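Local structure of 5'-tyrosyl-DNA phosphodiesterase (Caenorhabditis elegans, 4FVA) at residues H38-N42 with V43-I47; Q51-D55 with R56-P60; G113-G117 with L118-L122; G179-A183 with W184-G188. The protein belongs to the endonuclease/exonuclease/phosphatase family, in the DNase I-like clan, and holds a magnesium ion in a site formed in part by acidic side chains. All blocks are in the same frame, centred on the assembly; numbering follows the deposited sequence.

Contact 1. Residues H38-N42 with V43-I47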
# COMPACT_ATOMS: atom_id res chain seq x y z
N HIS A 38 -8.80 6.78 12.39
CA HIS A 38 -9.03 8.22 12.46
C HIS A 38 -8.41 8.96 11.27
O HIS A 38 -9.06 9.79 10.62
CB HIS A 38 -8.46 8.76 13.77
CG HIS A 38 -8.86 10.17 14.06
ND1 HIS A 38 -8.16 11.26 13.59
CD2 HIS A 38 -9.88 10.67 14.79
CE1 HIS A 38 -8.74 12.37 14.01
NE2 HIS A 38 -9.79 12.03 14.75
N ILE A 39 -7.16 8.64 10.98
CA ILE A 39 -6.43 9.30 9.89
C ILE A 39 -7.05 8.97 8.53
O ILE A 39 -7.19 9.85 7.67
CB ILE A 39 -4.92 8.95 9.94
CG1 ILE A 39 -4.24 9.76 11.05
CG2 ILE A 39 -4.25 9.24 8.60
CD1 ILE A 39 -3.00 9.11 11.64
N VAL A 40 -7.43 7.71 8.35
CA VAL A 40 -8.12 7.28 7.14
C VAL A 40 -9.39 8.11 6.89
O VAL A 40 -9.61 8.60 5.79
CB VAL A 40 -8.51 5.76 7.20
CG1 VAL A 40 -9.42 5.38 6.02
CG2 VAL A 40 -7.26 4.89 7.22
N LYS A 41 -10.20 8.31 7.93
CA LYS A 41 -11.43 9.09 7.80
C LYS A 41 -11.15 10.54 7.44
O LYS A 41 -11.98 11.21 6.84
CB LYS A 41 -12.26 9.02 9.09
CG LYS A 41 -12.90 7.64 9.36
CD LYS A 41 -13.56 7.69 10.73
CE LYS A 41 -13.48 6.37 11.45
NZ LYS A 41 -14.29 6.44 12.72
N ASN A 42 -9.99 11.06 7.86
CA ASN A 42 -9.61 12.44 7.54
C ASN A 42 -8.96 12.64 6.16
O ASN A 42 -9.19 13.65 5.50
CB ASN A 42 -8.75 13.04 8.64
CG ASN A 42 -9.57 13.45 9.85
OD1 ASN A 42 -10.08 14.59 9.91
ND2 ASN A 42 -9.73 12.53 10.79
N VAL A 43 -8.14 11.69 5.75
CA VAL A 43 -7.55 11.72 4.41
C VAL A 43 -8.61 11.28 3.41
O VAL A 43 -8.62 11.75 2.28
CB VAL A 43 -6.32 10.79 4.31
CG1 VAL A 43 -5.81 10.75 2.87
CG2 VAL A 43 -5.21 11.26 5.25
N ASN A 44 -9.48 10.35 3.83
CA ASN A 44 -10.62 9.94 3.02
C ASN A 44 -10.24 9.46 1.62
O ASN A 44 -10.79 9.94 0.64
CB ASN A 44 -11.63 11.11 2.94
CG ASN A 44 -13.04 10.65 2.57
OD1 ASN A 44 -13.44 9.50 2.81
ND2 ASN A 44 -13.82 11.57 1.99
N PRO A 45 -9.30 8.50 1.53
CA PRO A 45 -8.86 8.01 0.22
C PRO A 45 -9.95 7.18 -0.44
O PRO A 45 -10.77 6.60 0.30
CB PRO A 45 -7.67 7.12 0.58
CG PRO A 45 -8.00 6.62 1.98
CD PRO A 45 -8.69 7.76 2.65
N ASP A 46 -9.98 7.12 -1.77
CA ASP A 46 -10.96 6.27 -2.45
C ASP A 46 -10.61 4.81 -2.28
O ASP A 46 -11.49 3.95 -2.18
CB ASP A 46 -11.02 6.59 -3.95
CG ASP A 46 -11.47 8.02 -4.22
OD1 ASP A 46 -12.53 8.42 -3.70
OD2 ASP A 46 -10.76 8.74 -4.95
N ILE A 47 -9.31 4.55 -2.26
CA ILE A 47 -8.80 3.19 -2.21
C ILE A 47 -7.68 3.15 -1.17
O ILE A 47 -6.84 4.04 -1.13
CB ILE A 47 -8.25 2.75 -3.59
CG1 ILE A 47 -9.39 2.72 -4.62
CG2 ILE A 47 -7.59 1.37 -3.50
CD1 ILE A 47 -8.88 2.67 -6.05

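Contact 2. Residues Q51-D55 with R56-P60. With MG (magnesium ion), chain F.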
# COMPACT_ATOMS: atom_id res chain seq x y z
N GLN A 51 -0.92 -3.17 5.01
CA GLN A 51 -0.06 -4.33 5.24
C GLN A 51 0.21 -4.50 6.73
O GLN A 51 0.07 -3.55 7.52
CB GLN A 51 1.26 -4.19 4.46
CG GLN A 51 1.12 -3.83 3.00
CD GLN A 51 1.02 -2.34 2.74
OE1 GLN A 51 1.64 -1.54 3.45
NE2 GLN A 51 0.23 -1.95 1.72
N GLU A 52 0.63 -5.70 7.13
CA GLU A 52 0.83 -6.04 8.54
C GLU A 52 -0.40 -5.74 9.38
O GLU A 52 -0.30 -5.17 10.47
CB GLU A 52 2.06 -5.33 9.13
CG GLU A 52 3.34 -6.11 8.90
CD GLU A 52 4.51 -5.59 9.70
OE1 GLU A 52 4.38 -5.43 10.94
OE2 GLU A 52 5.55 -5.32 9.06
N VAL A 53 -1.56 -6.14 8.87
CA VAL A 53 -2.80 -6.12 9.63
C VAL A 53 -2.80 -7.39 10.48
O VAL A 53 -2.40 -8.45 9.98
CB VAL A 53 -4.00 -6.12 8.70
CG1 VAL A 53 -5.30 -5.99 9.49
CG2 VAL A 53 -3.87 -4.97 7.67
N VAL A 54 -3.25 -7.30 11.73
CA VAL A 54 -3.38 -8.46 12.62
C VAL A 54 -4.80 -8.60 13.16
O VAL A 54 -5.58 -7.65 13.14
CB VAL A 54 -2.37 -8.40 13.80
CG1 VAL A 54 -0.93 -8.39 13.28
CG2 VAL A 54 -2.64 -7.17 14.68
N ASP A 55 -5.16 -9.80 13.63
CA ASP A 55 -6.51 -10.03 14.15
C ASP A 55 -6.76 -9.25 15.42
O ASP A 55 -7.85 -8.73 15.65
CB ASP A 55 -6.73 -11.52 14.40
CG ASP A 55 -6.77 -12.34 13.13
OD1 ASP A 55 -7.14 -11.80 12.06
OD2 ASP A 55 -6.38 -13.52 13.18
N ARG A 56 -5.73 -9.17 16.26
CA ARG A 56 -5.86 -8.51 17.56
C ARG A 56 -6.11 -7.02 17.43
O ARG A 56 -5.35 -6.29 16.78
CB ARG A 56 -4.61 -8.77 18.40
CG ARG A 56 -4.59 -8.04 19.74
CD ARG A 56 -3.27 -8.28 20.45
NE ARG A 56 -2.96 -7.19 21.38
CZ ARG A 56 -1.72 -6.78 21.64
NH1 ARG A 56 -0.69 -7.37 21.05
NH2 ARG A 56 -1.52 -5.77 22.48
N ASP A 57 -7.17 -6.55 18.09
CA ASP A 57 -7.49 -5.13 18.11
C ASP A 57 -7.80 -4.60 16.71
O ASP A 57 -7.50 -3.46 16.38
CB ASP A 57 -6.35 -4.32 18.74
CG ASP A 57 -6.23 -4.56 20.25
OD1 ASP A 57 -7.26 -4.86 20.88
OD2 ASP A 57 -5.11 -4.42 20.80
N LEU A 58 -8.43 -5.45 15.89
CA LEU A 58 -8.75 -5.07 14.52
C LEU A 58 -10.03 -4.21 14.46
O LEU A 58 -10.28 -3.53 13.45
CB LEU A 58 -8.90 -6.34 13.68
CG LEU A 58 -9.16 -6.17 12.19
CD1 LEU A 58 -7.98 -5.50 11.49
CD2 LEU A 58 -9.42 -7.54 11.59
N ALA A 59 -10.80 -4.19 15.54
CA ALA A 59 -12.13 -3.55 15.51
C ALA A 59 -12.17 -2.16 14.86
O ALA A 59 -13.00 -1.90 13.99
CB ALA A 59 -12.73 -3.50 16.92
N PRO A 60 -11.26 -1.26 15.28
CA PRO A 60 -11.30 0.10 14.73
C PRO A 60 -11.13 0.09 13.23
O PRO A 60 -11.73 0.92 12.54
CB PRO A 60 -10.11 0.80 15.41
CG PRO A 60 -9.82 -0.05 16.65
CD PRO A 60 -10.15 -1.45 16.23
MG MG F . 6.26 -4.12 12.09
O HOH W 1 -5.52 -5.12 14.20
O HOH W 2 7.27 -5.32 14.11
O HOH W 3 5.79 -2.21 10.55

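Contact 3. Residues G113-G117 with L118-L122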
# COMPACT_ATOMS: atom_id res chain seq x y z
N GLY A 113 -12.12 -4.81 -10.42
CA GLY A 113 -13.49 -4.34 -10.46
C GLY A 113 -13.58 -3.14 -11.36
O GLY A 113 -12.81 -2.99 -12.30
N SER A 114 -14.55 -2.28 -11.09
CA SER A 114 -14.66 -1.03 -11.82
C SER A 114 -15.34 0.01 -10.95
O SER A 114 -16.12 -0.33 -10.05
CB SER A 114 -15.40 -1.23 -13.14
OG SER A 114 -16.76 -1.53 -12.91
N ILE A 115 -15.02 1.27 -11.20
CA ILE A 115 -15.72 2.37 -10.55
C ILE A 115 -16.18 3.23 -11.70
O ILE A 115 -15.36 3.70 -12.49
CB ILE A 115 -14.87 3.19 -9.57
CG1 ILE A 115 -13.44 2.66 -9.51
CG2 ILE A 115 -15.54 3.24 -8.18
CD1 ILE A 115 -12.48 3.61 -8.83
N GLY A 116 -17.49 3.41 -11.78
CA GLY A 116 -18.09 4.02 -12.94
C GLY A 116 -17.90 3.06 -14.09
O GLY A 116 -18.18 1.86 -13.97
N GLY A 117 -17.41 3.56 -15.22
CA GLY A 117 -17.18 2.73 -16.38
C GLY A 117 -15.74 2.28 -16.48
O GLY A 117 -15.36 1.61 -17.45
N LEU A 118 -14.93 2.62 -15.49
CA LEU A 118 -13.50 2.37 -15.62
C LEU A 118 -13.05 1.09 -14.94
O LEU A 118 -13.29 0.88 -13.74
CB LEU A 118 -12.73 3.58 -15.09
CG LEU A 118 -11.24 3.58 -15.38
CD1 LEU A 118 -11.05 3.15 -16.81
CD2 LEU A 118 -10.71 4.99 -15.19
N LYS A 119 -12.43 0.21 -15.72
CA LYS A 119 -11.89 -1.04 -15.21
C LYS A 119 -10.70 -0.71 -14.32
O LYS A 119 -9.86 0.12 -14.69
CB LYS A 119 -11.45 -1.94 -16.36
CG LYS A 119 -11.11 -3.35 -15.96
CD LYS A 119 -12.38 -4.17 -15.70
CE LYS A 119 -12.06 -5.63 -15.43
NZ LYS A 119 -13.30 -6.44 -15.28
N VAL A 120 -10.64 -1.33 -13.14
CA VAL A 120 -9.56 -1.05 -12.19
C VAL A 120 -9.00 -2.34 -11.62
O VAL A 120 -9.76 -3.19 -11.16
CB VAL A 120 -10.04 -0.18 -11.02
CG1 VAL A 120 -8.88 0.13 -10.09
CG2 VAL A 120 -10.68 1.10 -11.52
N PHE A 121 -7.68 -2.49 -11.67
CA PHE A 121 -6.99 -3.60 -11.00
C PHE A 121 -6.17 -3.04 -9.84
O PHE A 121 -5.42 -2.08 -10.00
CB PHE A 121 -6.08 -4.37 -11.97
CG PHE A 121 -6.83 -5.19 -12.99
CD1 PHE A 121 -7.35 -4.60 -14.13
CD2 PHE A 121 -6.99 -6.57 -12.81
CE1 PHE A 121 -8.05 -5.36 -15.09
CE2 PHE A 121 -7.67 -7.34 -13.75
CZ PHE A 121 -8.20 -6.73 -14.89
N LEU A 122 -6.34 -3.65 -8.67
CA LEU A 122 -5.63 -3.24 -7.47
C LEU A 122 -4.76 -4.40 -7.03
O LEU A 122 -5.28 -5.49 -6.77
CB LEU A 122 -6.62 -2.89 -6.35
CG LEU A 122 -7.66 -1.81 -6.70
CD1 LEU A 122 -8.60 -1.51 -5.53
CD2 LEU A 122 -6.93 -0.56 -7.16

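Contact 4. Residues G179-A183 with W184-G188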
# COMPACT_ATOMS: atom_id res chain seq x y z
N GLY A 179 5.33 2.50 -19.60
CA GLY A 179 3.91 2.74 -19.39
C GLY A 179 3.52 2.65 -17.92
O GLY A 179 2.50 3.22 -17.51
N VAL A 180 4.32 1.93 -17.14
CA VAL A 180 4.14 1.85 -15.69
C VAL A 180 5.09 2.83 -15.01
O VAL A 180 6.31 2.76 -15.21
CB VAL A 180 4.43 0.43 -15.13
CG1 VAL A 180 4.32 0.43 -13.61
CG2 VAL A 180 3.50 -0.61 -15.74
N LYS A 181 4.54 3.73 -14.19
CA LYS A 181 5.33 4.75 -13.53
C LYS A 181 5.19 4.69 -12.03
O LYS A 181 4.15 4.30 -11.50
CB LYS A 181 4.94 6.15 -14.00
CG LYS A 181 5.29 6.47 -15.44
CD LYS A 181 4.93 7.92 -15.78
CE LYS A 181 5.49 8.32 -17.14
NZ LYS A 181 5.06 7.38 -18.21
N ASP A 182 6.25 5.15 -11.36
CA ASP A 182 6.28 5.22 -9.92
C ASP A 182 5.63 6.53 -9.50
O ASP A 182 6.04 7.61 -9.93
CB ASP A 182 7.74 5.16 -9.46
CG ASP A 182 7.89 5.28 -7.96
OD1 ASP A 182 7.13 6.07 -7.36
OD2 ASP A 182 8.80 4.63 -7.40
N ALA A 183 4.58 6.44 -8.69
CA ALA A 183 3.79 7.61 -8.32
C ALA A 183 4.63 8.73 -7.69
O ALA A 183 4.45 9.90 -8.02
CB ALA A 183 2.64 7.21 -7.38
N TRP A 184 5.52 8.38 -6.78
CA TRP A 184 6.35 9.39 -6.16
C TRP A 184 7.25 10.11 -7.15
O TRP A 184 7.42 11.34 -7.08
CB TRP A 184 7.21 8.80 -5.05
CG TRP A 184 8.20 9.79 -4.52
CD1 TRP A 184 7.93 10.86 -3.70
CD2 TRP A 184 9.62 9.80 -4.73
NE1 TRP A 184 9.10 11.53 -3.40
CE2 TRP A 184 10.15 10.90 -4.02
CE3 TRP A 184 10.49 8.98 -5.46
CZ2 TRP A 184 11.51 11.21 -4.02
CZ3 TRP A 184 11.85 9.29 -5.46
CH2 TRP A 184 12.35 10.39 -4.74
N GLU A 185 7.86 9.34 -8.05
CA GLU A 185 8.71 9.91 -9.09
C GLU A 185 7.92 10.79 -10.03
O GLU A 185 8.33 11.91 -10.32
CB GLU A 185 9.39 8.80 -9.89
CG GLU A 185 10.47 8.04 -9.15
CD GLU A 185 11.02 6.91 -10.00
OE1 GLU A 185 11.89 6.16 -9.52
OE2 GLU A 185 10.56 6.79 -11.15
N ALA A 186 6.78 10.29 -10.51
CA ALA A 186 5.94 11.04 -11.44
C ALA A 186 5.37 12.31 -10.83
O ALA A 186 4.98 13.24 -11.55
CB ALA A 186 4.82 10.15 -11.97
N ALA A 187 5.28 12.35 -9.51
CA ALA A 187 4.79 13.54 -8.83
C ALA A 187 5.89 14.58 -8.67
O ALA A 187 5.62 15.70 -8.27
CB ALA A 187 4.19 13.18 -7.47
N GLY A 188 7.14 14.20 -8.97
CA GLY A 188 8.24 15.15 -8.90
C GLY A 188 9.46 14.74 -8.09
O GLY A 188 10.34 15.57 -7.86
O HOH W 4 8.43 6.35 -12.72

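Contact 1. Residues H38-N42 with V43-I47
Backbone bonds dominate where Ile-39 and Val-40 meet Val-43 and Asn-44, at the C-terminal end of helix 29-43. Val-43 N donates to Ile-39 O at 2.8 Å, nearly straight, and Asn-44 N reaches Val-40 O at 2.6 Å along a more bent path. Asn-44 then leaves helical geometry with positive phi (55°), a conformation that asparagine tolerates better than most residues.

The apolar contacts are fewer. Ile-39 and Val-43, one turn apart, lie side by side, with CG2 of Ile-39 4.0 Å from CG2 of Val-43. In Ile-39 this methyl stands anti to the backbone N, beside the carbonyl carbon, and leans towards the C-terminal end of the helix, where Val-43 lies. The side chains of Val-40 and Pro-45 cross at about a right angle, with CG1 of Val-40 4.2 Å from CD of Pro-45. Beyond them, Ile-39 rests on Trp-19 and Val-40 on Tyr-68.

One side-chain bond lies on the exposed flank: Asn-42 ND2 donates to His-38 O at 2.8 Å, from the face of that carbonyl opposite to Asn-42 N.

With Asn-44 already out of helical geometry and Pro-45 lacking an N-H, the backbone bonding does not continue past Asn-44; the chemistry is that of a helix terminus from which the chain departs towards strand 47-53.

Contact 2. Residues Q51-D55 with R56-P60
A type II beta turn runs from Asp-55 to Leu-58, just after the strand that carries a magnesium ligand, and brings Leu-58 back over Val-53. The turn's own bond is weak, Leu-58 N to Asp-55 O at 3.3 Å, but a water reinforces the bend by donating to Val-54 O (2.7 Å) and to Arg-56 O. Asp-57 takes the third position, where phi is positive (63°); glycine is commonest there, and aspartate is among the residues that accept it.

Packing between the turn and the strand end is tight. Leu-58 has CG anti to its backbone N (chi1 -177°), which carries CD1 to within 3.4 Å of Val-53 CG1, closer than usual for two carbons; the side chains cross at about a right angle against Tyr-80. On the outer side the extended Arg-56 brings NE to 3.6 Å from Asp-57 OD2, a salt bridge between neighbours, while Asp-55 OD1 turns to the hydroxyl of Tyr-80.

Upstream, Glu-52 OE1 binds magnesium at 2.6 Å, with two waters at 2.5 Å and Asp-22 among the other ligands. Asn-20 donates to Glu-52 OE2, which would restrict rotation of the carboxylate. Glu-52 and Val-53 together face Tyr-80 as a G1 beta bulge. An acidic metal ligand at the end of a central strand is typical of the DNase I-like fold.

Contact 3. Residues G113-G117 with L118-L122
Gly-113 and Val-120 form the buried end of this contact: Gly-113 N donates to Val-120 O at 3.0 Å, and Val-120 N returns a bond to Gly-113 O at 2.9 Å from above the carbonyl plane. Glycine gives Val-120 no side chain directly across the pair, and the valine meets its diagonal neighbour instead, CG2 standing 3.8 Å from Ile-115 CG1. Phe-89 packs against both of these branched residues. On the other face of the sheet, Ser-114 is paired with Lys-119. The bend at the lysine's second torsion (chi2 77°) takes its CD past Gly-113 O at 3.6 Å, on the way to a salt bridge between NZ and Glu-112.

This is a beta hairpin with a two-residue loop, joining strands 107-115 and 118-126 and closed by a type II' turn from Ile-115 to Leu-118. Gly-116 suits the first corner, with phi of 68° and psi of -131°, a combination favouring glycine.

The pair nearer the turn is less buried. Ile-115 N bonds to Leu-118 O at 3.1 Å, in the carbonyl plane, whereas Leu-118 N approaches Ile-115 O at 3.2 Å from well above that plane. Gly-116 and Gly-117 are exposed and poorly ordered, while Leu-118 turns its branched end away to pack on Phe-12 and Leu-159.

Contact 4. Residues G179-A183 with W184-G188
Lys-181 makes a marginal touch, its aliphatic CD lying 4.4 Å from Ala-186 CB beside Trp-220, as suits a residue at the surface with a long apolar stem.

Asp-182 does most of the work. Its CG stands anti to the backbone N (chi1 178°), which swings OD1 over the first turn of the helix, where it accepts two weak bonds, from Trp-184 N at 2.9 Å and from Glu-185 N at 3.4 Å. This is an N-cap, and aspartate fits it because a short acidic group can reach the N-H groups at the start of a helix. Glu-185 does not complete a capping box directly; a water accepts from Asp-182 N and donates to Glu-185 OE2 at 2.7 Å. The two carboxylates stack, their planes 15° apart, with Asp-182 OD2 4.0 Å from Glu-185 OE1. Arg-214 forms a salt bridge with Asp-182 and a long, weak ion pair with Glu-185, probably offsetting the nearness of like charges. Asp-182 O, meanwhile, takes an almost straight bond from Ala-186 N at 2.8 Å.

Ala-183 O accepts from Ala-187 N at 3.0 Å, and the small methyl of Ala-183 packs against Val-227 and Phe-229. Just beyond, Gly-188 ends this short helix in a Schellman motif, its positive phi (128°) well suited to glycine.

Each contact has a buried and an exposed side: Val-40 and Pro-45 against Asn-42 and Asn-44 in contact 1, Val-53 and Leu-58 against Arg-56 in contact 2, Gly-113 and Val-120 against Gly-116 and Gly-117 in contact 3, Asp-182 and Ala-183 against Lys-181 and Glu-185 in contact 4. Contacts 1 and 2 lie at the two ends of strand 47-53; the first is a helix end, the second a turn following the strand end that bears Glu-52, the only metal ligand among the contacts. Contacts 3 and 4 reach the same sheet, contact 3 through cross-strand bonds with a poorly ordered tip, contact 4 combining helix backbone bonds with a charged but weakly bonded cap. Contacts 1 and 3 touch through Ile-47 and Leu-122.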